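PDB 4EOY: microtubule-associated protein 1 light chain 3 from Plasmodium falciparum, which binds a peptide of its partner Atg3 through a ubiquitin-like Atg8 fold and probably serves an autophagy-related conjugation pathway. Local coordinates for residues I32-E37 with L101-L106; Q69-S74 with I88-N93; K50-P55 with F65-H70. The protein carries 3 engineered substitutions. One frame throughout, in Å; residues are numbered along the deposited sequence.

How the contacts relate
All three contacts press a helix against the same mixed sheet. Contacts 1 and 3 are buried and involve the adjacent strands 31-38 and 51-55, whereas contact 2 is partly buried and uses strand 89-92, the outermost strand on the opposite side. Contacts 2 and 3 share helix 60-72; contact 1 brings in helix 103-110 instead. None has a hydrogen bond between its two segments. The chemistry nevertheless differs: aliphatic branches and a methionine methyl in contact 1, aliphatic branches beside an amide in contact 2, and an edge-to-face ring pair in contact 3. The engineered Ile36, on strand 31-38, meets the other two contacts: its CD1 lies 3.7 Å from Ile71 CD1 and 3.5 Å from Leu67 CD1.

Contact 1 of 3, residues I32-E37 with L101-L106; sequences IPVVIE and LLMQDL. Engineered in segment 32-37: Ile36 (natural residue Cys).
Ile32 and Met103 make the main apolar contact, with Ile32 CD1 lying 3.8 Å from Met103 CE. The methionine chain is bent at chi2 (-62°) and again at chi3 (-58°), which folds the thioether back and brings its methyl group over the strand. The same methyl reaches Val34 CG2 at 4.1 Å, the two side chains meeting at about a right angle. CE thus touches two residues, Ile32 and Val34, that lie two positions apart on the strand.

This is helix-on-sheet packing of the ubiquitin fold: the first turn of helix 103-110, with Leu102 at its N-cap position, sits against strand 31-38. Leu117 of the neighbouring central strand and Val54 of strand 51-55 extend the apolar surface around Met103.

Contacts between carbon and oxygen form a second group. Ile32 CD1 comes to 3.0 Å from the carbonyl O of Met103, a separation shorter than a usual methyl-oxygen contact and therefore doubtful in detail. CG1 carries it there from the position between the backbone N and carbonyl carbon (chi1 63°). The other branch, CG2, lies 3.4 Å from Gln104 OE1, while Gln104 NE2 turns to a hydrogen bond with Glu108.

Contact 2 of 3, residues Q69-S74 with I88-N93; sequences QHINQS and IYLFVN. With ACT (acetate ion), chain H.
Ile71 on helix 60-72 and Ile88, just before strand 89-92, mark the closest backbone approach, yet their CA atoms remain 8.5 Å apart, so the side chains must bridge the gap. Ile88 contributes most of the bridge. Its CG1 branch is extended (chi2 174°), sending the CD1 methyl to the helix, where it lodges between two consecutive residues. On one of them, Ile71, CD1 meets the CG2 branch at 3.5 Å, tighter than usual for two carbons, and also lies close to CB and to the Ile71 CD1 methyl. These two isoleucines are set obliquely to each other. On the other, Asn72, the same methyl lies 3.5 Å from ND2, with OD1 also close by at 3.8 Å; here the side chains arrive from opposite directions. The amide is therefore used as a packing surface by Ile88, while ND2 has a weak hydrogen bond to the backbone O of Arg86.

Farther along the strand, Leu90 makes a lighter contact through its CD2 methyl, 4.2 Å from Ile71 CD1. Ile71 thus reaches Ile88 and Leu90, alternate residues, one just before the strand and one on it, whose side chains meet the helix. Tyr121 on the adjacent strand 117-122 touches all three. This places the contact where the main helix of the ubiquitin-like fold covers an outer strand and its lead-in.

The backbone N of Leu90 donates a hydrogen bond to atom O of an acetate ion (3.2 Å, 158° at the hydrogen), while Tyr89 and Phe91 bond to strand 117-122. The acetate probably comes from the crystallisation liquor. Helix and strand are consequently joined by van der Waals and hydrophobic contact, whereas this backbone N-H on the outer strand can be met by a small anion.

Contact 3 of 3, residues K50-P55 with F65-H70; sequences KKFLVP and FILHQH
Phe52 and His70 form a T-shaped pair in which the phenylalanine supplies the edge and the imidazole the face. Their planes stand at 88° to each other and the centroids are 5.4 Å apart. The leading atom, Phe52 CZ, sits 3.7 Å above the plane of the His70 ring, displaced toward its rim. The nearest ring atom is His70 CD2, at 3.8 Å from Phe52 CZ and in the plane of the phenyl ring. CG and NE2 of His70 follow at slightly greater distances, so the edge points at the CG-CD2-NE2 side of the imidazole. The two side chains approach from opposite directions: His70 extends from the helix with CG anti to the backbone N (chi1 -178°), and Phe52 comes up from the strand. A hydrogen bond from NE2 to the backbone O of Lys49 satisfies that nitrogen and would restrain the rotation of the imidazole, whose face meets the phenyl edge.

Leu67, one helical turn before His70, makes the second contact. Its CD1 methyl lies 3.8 Å from Phe52 CZ and 4.0 Å from Phe52 CE1, oblique to the phenyl ring. CZ is therefore shared by a methyl and an imidazole on the same side of the helix.

In the fold, Phe52 projects toward helix 60-72 from strand 51-55, at one border of the chain's own sheet. Its backbone pairs with Val34 of strand 31-38, while Lys51 and Leu53 make backbone hydrogen bonds with the bound peptide, which thus lines the strand's other edge, as in Atg8-family peptide recognition. Ile66 and His70 also touch that peptide, so the contact joins helix 60-72 and strand 51-55, the two elements flanking this part of the binding site, and the engineered Ile36 of strand 31-38 packs against Leu67.

Contact 1 of 3, residues I32-E37 with L101-L106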
loop_
_atom_site.group_PDB
_atom_site.type_symbol
_atom_site.label_atom_id
_atom_site.label_comp_id
_atom_site.label_asym_id
_atom_site.label_seq_id
_atom_site.Cartn_x
_atom_site.Cartn_y
_atom_site.Cartn_z
ATOM N N ILE A 32 5.568 -9.430 0.211
ATOM C CA ILE A 32 4.269 -9.336 0.888
ATOM C C ILE A 32 3.271 -8.528 0.083
ATOM O O ILE A 32 3.622 -7.506 -0.510
ATOM C CB ILE A 32 4.394 -8.792 2.328
ATOM C CG1 ILE A 32 4.930 -7.373 2.341
ATOM C CG2 ILE A 32 5.328 -9.689 3.133
ATOM C CD1 ILE A 32 4.791 -6.704 3.689
ATOM N N PRO A 33 2.019 -9.014 0.015
ATOM C CA PRO A 33 0.997 -8.289 -0.714
ATOM C C PRO A 33 0.421 -7.134 0.111
ATOM O O PRO A 33 -0.087 -7.355 1.218
ATOM C CB PRO A 33 -0.061 -9.365 -0.991
ATOM C CG PRO A 33 0.107 -10.356 0.104
ATOM C CD PRO A 33 1.556 -10.352 0.438
ATOM N N VAL A 34 0.501 -5.926 -0.441
ATOM C CA VAL A 34 0.051 -4.724 0.227
ATOM C C VAL A 34 -0.950 -4.001 -0.658
ATOM O O VAL A 34 -0.725 -3.883 -1.862
ATOM C CB VAL A 34 1.228 -3.783 0.521
ATOM C CG1 VAL A 34 0.731 -2.491 1.134
ATOM C CG2 VAL A 34 2.220 -4.461 1.438
ATOM N N VAL A 35 -2.045 -3.523 -0.059
ATOM C CA VAL A 35 -3.035 -2.703 -0.741
ATOM C C VAL A 35 -3.078 -1.338 -0.064
ATOM O O VAL A 35 -3.179 -1.256 1.158
ATOM C CB VAL A 35 -4.440 -3.333 -0.696
ATOM C CG1 VAL A 35 -5.407 -2.556 -1.598
ATOM C CG2 VAL A 35 -4.375 -4.781 -1.141
ATOM N N ILE A 36 -3.004 -0.271 -0.854
ATOM C CA ILE A 36 -3.044 1.095 -0.312
ATOM C C ILE A 36 -4.424 1.732 -0.488
ATOM O O ILE A 36 -5.023 1.666 -1.571
ATOM C CB ILE A 36 -2.011 2.011 -0.979
ATOM C CG1 ILE A 36 -2.155 3.444 -0.459
ATOM C CG2 ILE A 36 -2.229 2.051 -2.468
ATOM C CD1 ILE A 36 -0.933 4.284 -0.694
ATOM N N GLU A 37 -4.918 2.376 0.558
ATOM C CA GLU A 37 -6.263 2.956 0.524
ATOM C C GLU A 37 -6.285 4.384 1.043
ATOM O O GLU A 37 -5.593 4.726 2.004
ATOM C CB GLU A 37 -7.201 2.094 1.357
ATOM C CG GLU A 37 -8.500 1.748 0.652
ATOM C CD GLU A 37 -8.361 0.599 -0.330
ATOM O OE1 GLU A 37 -7.936 -0.506 0.090
ATOM O OE2 GLU A 37 -8.696 0.801 -1.518
ATOM N N LEU A 101 11.375 -0.608 11.339
ATOM C CA LEU A 101 10.982 -2.016 11.264
ATOM C C LEU A 101 11.096 -2.503 9.822
ATOM O O LEU A 101 11.232 -1.695 8.897
ATOM C CB LEU A 101 9.538 -2.202 11.744
ATOM C CG LEU A 101 9.236 -2.012 13.239
ATOM C CD1 LEU A 101 7.744 -2.180 13.532
ATOM C CD2 LEU A 101 10.055 -2.965 14.096
ATOM N N LEU A 102 11.051 -3.825 9.654
ATOM C CA LEU A 102 10.951 -4.460 8.338
ATOM C C LEU A 102 9.497 -4.519 7.905
ATOM O O LEU A 102 8.593 -4.568 8.732
ATOM C CB LEU A 102 11.501 -5.892 8.377
ATOM C CG LEU A 102 12.960 -6.133 8.733
ATOM C CD1 LEU A 102 13.206 -7.631 8.711
ATOM C CD2 LEU A 102 13.924 -5.422 7.797
ATOM N N MET A 103 9.265 -4.537 6.597
ATOM C CA MET A 103 7.905 -4.669 6.069
ATOM C C MET A 103 7.307 -6.031 6.380
ATOM O O MET A 103 6.087 -6.187 6.396
ATOM C CB MET A 103 7.866 -4.422 4.544
ATOM C CG MET A 103 7.870 -2.946 4.128
ATOM S SD MET A 103 6.432 -2.013 4.719
ATOM C CE MET A 103 5.047 -2.908 4.037
ATOM N N GLN A 104 8.150 -7.029 6.636
ATOM C CA GLN A 104 7.648 -8.315 7.086
ATOM C C GLN A 104 6.985 -8.184 8.458
ATOM O O GLN A 104 5.983 -8.843 8.720
ATOM C CB GLN A 104 8.770 -9.346 7.153
ATOM C CG GLN A 104 8.317 -10.744 7.569
ATOM C CD GLN A 104 7.416 -11.409 6.539
ATOM O OE1 GLN A 104 7.459 -11.074 5.340
ATOM N NE2 GLN A 104 6.607 -12.371 6.988
ATOM N N ASP A 105 7.562 -7.355 9.329
ATOM C CA ASP A 105 7.068 -7.202 10.684
ATOM C C ASP A 105 5.648 -6.647 10.652
ATOM O O ASP A 105 4.733 -7.216 11.253
ATOM C CB ASP A 105 8.012 -6.320 11.492
ATOM C CG ASP A 105 9.299 -7.026 11.830
ATOM O OD1 ASP A 105 9.226 -8.233 12.221
ATOM O OD2 ASP A 105 10.375 -6.387 11.717
ATOM N N LEU A 106 5.460 -5.580 9.886
ATOM C CA LEU A 106 4.137 -5.030 9.660
ATOM C C LEU A 106 3.192 -6.116 9.194
ATOM O O LEU A 106 2.054 -6.198 9.675
ATOM C CB LEU A 106 4.180 -3.892 8.632
ATOM C CG LEU A 106 4.207 -2.488 9.218
ATOM C CD1 LEU A 106 5.415 -2.310 10.108
ATOM C CD2 LEU A 106 4.155 -1.419 8.122
#

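Contact 2 of 3, residues Q69-S74 with I88-N93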
loop_
_atom_site.group_PDB
_atom_site.type_symbol
_atom_site.label_atom_id
_atom_site.label_comp_id
_atom_site.label_asym_id
_atom_site.label_seq_id
_atom_site.Cartn_x
_atom_site.Cartn_y
_atom_site.Cartn_z
ATOM N N GLN A 69 6.025 9.241 -2.966
ATOM C CA GLN A 69 6.237 9.639 -4.358
ATOM C C GLN A 69 5.100 9.143 -5.225
ATOM O O GLN A 69 4.514 9.912 -5.992
ATOM C CB GLN A 69 7.559 9.079 -4.901
ATOM C CG GLN A 69 8.784 9.448 -4.089
ATOM C CD GLN A 69 8.895 10.935 -3.873
ATOM O OE1 GLN A 69 8.872 11.699 -4.828
ATOM N NE2 GLN A 69 9.012 11.360 -2.613
ATOM N N HIS A 70 4.766 7.859 -5.083
ATOM C CA HIS A 70 3.693 7.267 -5.895
ATOM C C HIS A 70 2.412 8.062 -5.773
ATOM O O HIS A 70 1.804 8.453 -6.790
ATOM C CB HIS A 70 3.499 5.804 -5.521
ATOM C CG HIS A 70 2.441 5.088 -6.328
ATOM N ND1 HIS A 70 2.617 4.743 -7.624
ATOM C CD2 HIS A 70 1.169 4.636 -5.970
ATOM C CE1 HIS A 70 1.510 4.122 -8.083
ATOM N NE2 HIS A 70 0.621 4.052 -7.070
ATOM N N ILE A 71 1.997 8.347 -4.539
ATOM C CA ILE A 71 0.725 9.051 -4.323
ATOM C C ILE A 71 0.734 10.443 -4.967
ATOM O O ILE A 71 -0.304 10.936 -5.432
ATOM C CB ILE A 71 0.388 9.180 -2.830
ATOM C CG1 ILE A 71 0.128 7.794 -2.229
ATOM C CG2 ILE A 71 -0.835 10.081 -2.630
ATOM C CD1 ILE A 71 0.322 7.715 -0.717
ATOM N N ASN A 72 1.913 11.062 -5.009
ATOM C CA ASN A 72 2.057 12.406 -5.549
ATOM C C ASN A 72 2.421 12.496 -7.036
ATOM O O ASN A 72 2.569 13.586 -7.551
ATOM C CB ASN A 72 3.068 13.183 -4.705
ATOM C CG ASN A 72 2.522 13.536 -3.345
ATOM O OD1 ASN A 72 1.352 13.878 -3.208
ATOM N ND2 ASN A 72 3.359 13.446 -2.330
ATOM N N GLN A 73 2.552 11.352 -7.705
ATOM C CA GLN A 73 2.911 11.293 -9.123
ATOM C C GLN A 73 1.718 10.878 -9.951
ATOM O O GLN A 73 0.926 10.038 -9.518
ATOM C CB GLN A 73 4.040 10.282 -9.367
ATOM C CG GLN A 73 5.410 10.820 -9.009
ATOM C CD GLN A 73 6.489 9.757 -9.049
ATOM O OE1 GLN A 73 6.325 8.711 -9.681
ATOM N NE2 GLN A 73 7.601 10.019 -8.359
ATOM N N SER A 74 1.592 11.466 -11.139
ATOM C CA SER A 74 0.615 11.008 -12.125
ATOM C C SER A 74 1.251 10.989 -13.500
ATOM O O SER A 74 2.243 11.676 -13.744
ATOM C CB SER A 74 -0.646 11.885 -12.118
ATOM O OG SER A 74 -0.391 13.219 -12.518
ATOM N N ILE A 88 1.647 14.016 3.168
ATOM C CA ILE A 88 0.887 12.777 3.342
ATOM C C ILE A 88 1.206 12.141 4.693
ATOM O O ILE A 88 2.343 12.160 5.139
ATOM C CB ILE A 88 1.214 11.753 2.237
ATOM C CG1 ILE A 88 0.922 12.350 0.855
ATOM C CG2 ILE A 88 0.421 10.468 2.438
ATOM C CD1 ILE A 88 1.358 11.459 -0.295
ATOM N N TYR A 89 0.186 11.594 5.342
ATOM C CA TYR A 89 0.380 10.777 6.530
ATOM C C TYR A 89 -0.081 9.362 6.247
ATOM O O TYR A 89 -1.185 9.160 5.721
ATOM C CB TYR A 89 -0.424 11.340 7.692
ATOM C CG TYR A 89 0.014 12.720 8.106
ATOM C CD1 TYR A 89 1.038 12.905 9.015
ATOM C CD2 TYR A 89 -0.608 13.850 7.576
ATOM C CE1 TYR A 89 1.425 14.179 9.403
ATOM C CE2 TYR A 89 -0.226 15.121 7.948
ATOM C CZ TYR A 89 0.784 15.285 8.860
ATOM O OH TYR A 89 1.155 16.555 9.235
ATOM N N LEU A 90 0.770 8.394 6.585
ATOM C CA LEU A 90 0.501 6.976 6.321
ATOM C C LEU A 90 0.126 6.189 7.586
ATOM O O LEU A 90 0.659 6.438 8.683
ATOM C CB LEU A 90 1.720 6.333 5.674
ATOM C CG LEU A 90 2.094 6.898 4.294
ATOM C CD1 LEU A 90 3.410 6.294 3.812
ATOM C CD2 LEU A 90 0.978 6.646 3.285
ATOM N N PHE A 91 -0.771 5.223 7.418
ATOM C CA PHE A 91 -1.298 4.460 8.539
ATOM C C PHE A 91 -1.411 2.975 8.266
ATOM O O PHE A 91 -1.843 2.565 7.195
ATOM C CB PHE A 91 -2.675 4.994 8.918
ATOM C CG PHE A 91 -2.661 6.432 9.336
ATOM C CD1 PHE A 91 -2.705 7.444 8.389
ATOM C CD2 PHE A 91 -2.585 6.776 10.682
ATOM C CE1 PHE A 91 -2.680 8.770 8.766
ATOM C CE2 PHE A 91 -2.560 8.103 11.072
ATOM C CZ PHE A 91 -2.604 9.099 10.120
ATOM N N VAL A 92 -1.026 2.167 9.248
ATOM C CA VAL A 92 -1.329 0.754 9.203
ATOM C C VAL A 92 -2.243 0.368 10.384
ATOM O O VAL A 92 -1.903 0.600 11.560
ATOM C CB VAL A 92 -0.054 -0.089 9.196
ATOM C CG1 VAL A 92 0.789 0.177 10.436
ATOM C CG2 VAL A 92 -0.445 -1.538 9.050
ATOM N N ASN A 93 -3.413 -0.187 10.072
ATOM C CA ASN A 93 -4.395 -0.495 11.120
ATOM C C ASN A 93 -4.534 0.678 12.118
ATOM O O ASN A 93 -4.350 0.507 13.326
ATOM C CB ASN A 93 -4.021 -1.796 11.842
ATOM C CG ASN A 93 -4.157 -3.018 10.948
ATOM O OD1 ASN A 93 -4.268 -2.904 9.719
ATOM N ND2 ASN A 93 -4.145 -4.201 11.558
HETATM C C ACT H . 4.399 9.300 8.269
HETATM O O ACT H . 3.617 8.357 8.014
HETATM O OXT ACT H . 4.035 10.296 8.940
HETATM C CH3 ACT H . 5.812 9.230 7.768
#

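Contact 3 of 3, residues K50-P55 with F65-H70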
loop_
_atom_site.group_PDB
_atom_site.type_symbol
_atom_site.label_atom_id
_atom_site.label_comp_id
_atom_site.label_asym_id
_atom_site.label_seq_id
_atom_site.Cartn_x
_atom_site.Cartn_y
_atom_site.Cartn_z
ATOM N N LYS A 50 -2.879 0.462 -6.794
ATOM C CA LYS A 50 -2.827 0.438 -5.330
ATOM C C LYS A 50 -2.366 -0.879 -4.714
ATOM O O LYS A 50 -2.302 -0.999 -3.483
ATOM C CB LYS A 50 -4.199 0.810 -4.760
ATOM C CG LYS A 50 -5.327 -0.116 -5.172
ATOM C CD LYS A 50 -6.635 0.373 -4.596
ATOM C CE LYS A 50 -7.731 -0.672 -4.700
ATOM N NZ LYS A 50 -8.953 -0.215 -3.964
ATOM N N LYS A 51 -1.993 -1.842 -5.550
ATOM C CA LYS A 51 -1.531 -3.142 -5.073
ATOM C C LYS A 51 -0.019 -3.230 -5.233
ATOM O O LYS A 51 0.506 -2.987 -6.315
ATOM C CB LYS A 51 -2.208 -4.268 -5.861
ATOM C CG LYS A 51 -3.724 -4.215 -5.822
ATOM C CD LYS A 51 -4.376 -5.579 -5.634
ATOM C CE LYS A 51 -4.173 -6.479 -6.839
ATOM N NZ LYS A 51 -4.841 -7.802 -6.695
ATOM N N PHE A 52 0.662 -3.576 -4.148
ATOM C CA PHE A 52 2.106 -3.659 -4.110
ATOM C C PHE A 52 2.558 -5.031 -3.655
ATOM O O PHE A 52 1.929 -5.646 -2.787
ATOM C CB PHE A 52 2.651 -2.627 -3.124
ATOM C CG PHE A 52 2.558 -1.233 -3.620
ATOM C CD1 PHE A 52 1.350 -0.571 -3.610
ATOM C CD2 PHE A 52 3.684 -0.589 -4.131
ATOM C CE1 PHE A 52 1.257 0.721 -4.078
ATOM C CE2 PHE A 52 3.600 0.710 -4.603
ATOM C CZ PHE A 52 2.379 1.365 -4.574
ATOM N N LEU A 53 3.654 -5.494 -4.235
ATOM C CA LEU A 53 4.290 -6.728 -3.819
ATOM C C LEU A 53 5.652 -6.325 -3.288
ATOM O O LEU A 53 6.595 -6.136 -4.059
ATOM C CB LEU A 53 4.382 -7.676 -5.012
ATOM C CG LEU A 53 4.424 -9.171 -4.741
ATOM C CD1 LEU A 53 3.312 -9.579 -3.774
ATOM C CD2 LEU A 53 4.297 -9.924 -6.056
ATOM N N VAL A 54 5.746 -6.141 -1.971
ATOM C CA VAL A 54 6.894 -5.466 -1.353
ATOM C C VAL A 54 7.917 -6.464 -0.797
ATOM O O VAL A 54 7.550 -7.399 -0.090
ATOM C CB VAL A 54 6.419 -4.579 -0.203
ATOM C CG1 VAL A 54 7.583 -3.823 0.424
ATOM C CG2 VAL A 54 5.359 -3.611 -0.706
ATOM N N PRO A 55 9.207 -6.266 -1.100
ATOM C CA PRO A 55 10.216 -7.179 -0.572
ATOM C C PRO A 55 10.154 -7.251 0.949
ATOM O O PRO A 55 10.013 -6.216 1.608
ATOM C CB PRO A 55 11.540 -6.552 -1.018
ATOM C CG PRO A 55 11.189 -5.695 -2.166
ATOM C CD PRO A 55 9.814 -5.184 -1.888
ATOM N N PHE A 65 8.825 6.199 1.924
ATOM C CA PHE A 65 9.384 7.148 0.952
ATOM C C PHE A 65 8.855 6.860 -0.442
ATOM O O PHE A 65 8.364 7.740 -1.121
ATOM C CB PHE A 65 10.902 7.092 0.964
ATOM C CG PHE A 65 11.554 7.927 -0.102
ATOM C CD1 PHE A 65 11.788 7.403 -1.373
ATOM C CD2 PHE A 65 11.937 9.237 0.156
ATOM C CE1 PHE A 65 12.383 8.173 -2.359
ATOM C CE2 PHE A 65 12.539 10.003 -0.827
ATOM C CZ PHE A 65 12.758 9.470 -2.081
ATOM N N ILE A 66 8.929 5.610 -0.855
ATOM C CA ILE A 66 8.395 5.191 -2.152
ATOM C C ILE A 66 6.905 5.517 -2.280
ATOM O O ILE A 66 6.433 5.965 -3.326
ATOM C CB ILE A 66 8.607 3.674 -2.356
ATOM C CG1 ILE A 66 10.111 3.355 -2.464
ATOM C CG2 ILE A 66 7.836 3.180 -3.565
ATOM C CD1 ILE A 66 10.422 1.873 -2.426
ATOM N N LEU A 67 6.151 5.287 -1.213
ATOM C CA LEU A 67 4.698 5.485 -1.271
ATOM C C LEU A 67 4.328 6.971 -1.369
ATOM O O LEU A 67 3.366 7.327 -2.042
ATOM C CB LEU A 67 4.032 4.832 -0.060
ATOM C CG LEU A 67 2.581 4.394 -0.213
ATOM C CD1 LEU A 67 2.384 3.535 -1.443
ATOM C CD2 LEU A 67 2.145 3.626 1.023
ATOM N N HIS A 68 5.111 7.828 -0.711
ATOM C CA HIS A 68 4.964 9.275 -0.807
ATOM C C HIS A 68 5.032 9.735 -2.236
ATOM O O HIS A 68 4.207 10.538 -2.674
ATOM C CB HIS A 68 6.074 9.967 -0.019
ATOM C CG HIS A 68 5.783 11.411 0.325
ATOM N ND1 HIS A 68 5.527 12.348 -0.613
ATOM C CD2 HIS A 68 5.754 12.073 1.560
ATOM C CE1 HIS A 68 5.321 13.543 -0.013
ATOM N NE2 HIS A 68 5.457 13.373 1.316
ATOM N N GLN A 69 6.025 9.241 -2.966
ATOM C CA GLN A 69 6.237 9.639 -4.358
ATOM C C GLN A 69 5.100 9.143 -5.225
ATOM O O GLN A 69 4.514 9.912 -5.992
ATOM C CB GLN A 69 7.559 9.079 -4.901
ATOM C CG GLN A 69 8.784 9.448 -4.089
ATOM C CD GLN A 69 8.895 10.935 -3.873
ATOM O OE1 GLN A 69 8.872 11.699 -4.828
ATOM N NE2 GLN A 69 9.012 11.360 -2.613
ATOM N N HIS A 70 4.766 7.859 -5.083
ATOM C CA HIS A 70 3.693 7.267 -5.895
ATOM C C HIS A 70 2.412 8.062 -5.773
ATOM O O HIS A 70 1.804 8.453 -6.790
ATOM C CB HIS A 70 3.499 5.804 -5.521
ATOM C CG HIS A 70 2.441 5.088 -6.328
ATOM N ND1 HIS A 70 2.617 4.743 -7.624
ATOM C CD2 HIS A 70 1.169 4.636 -5.970
ATOM C CE1 HIS A 70 1.510 4.122 -8.083
ATOM N NE2 HIS A 70 0.621 4.052 -7.070
#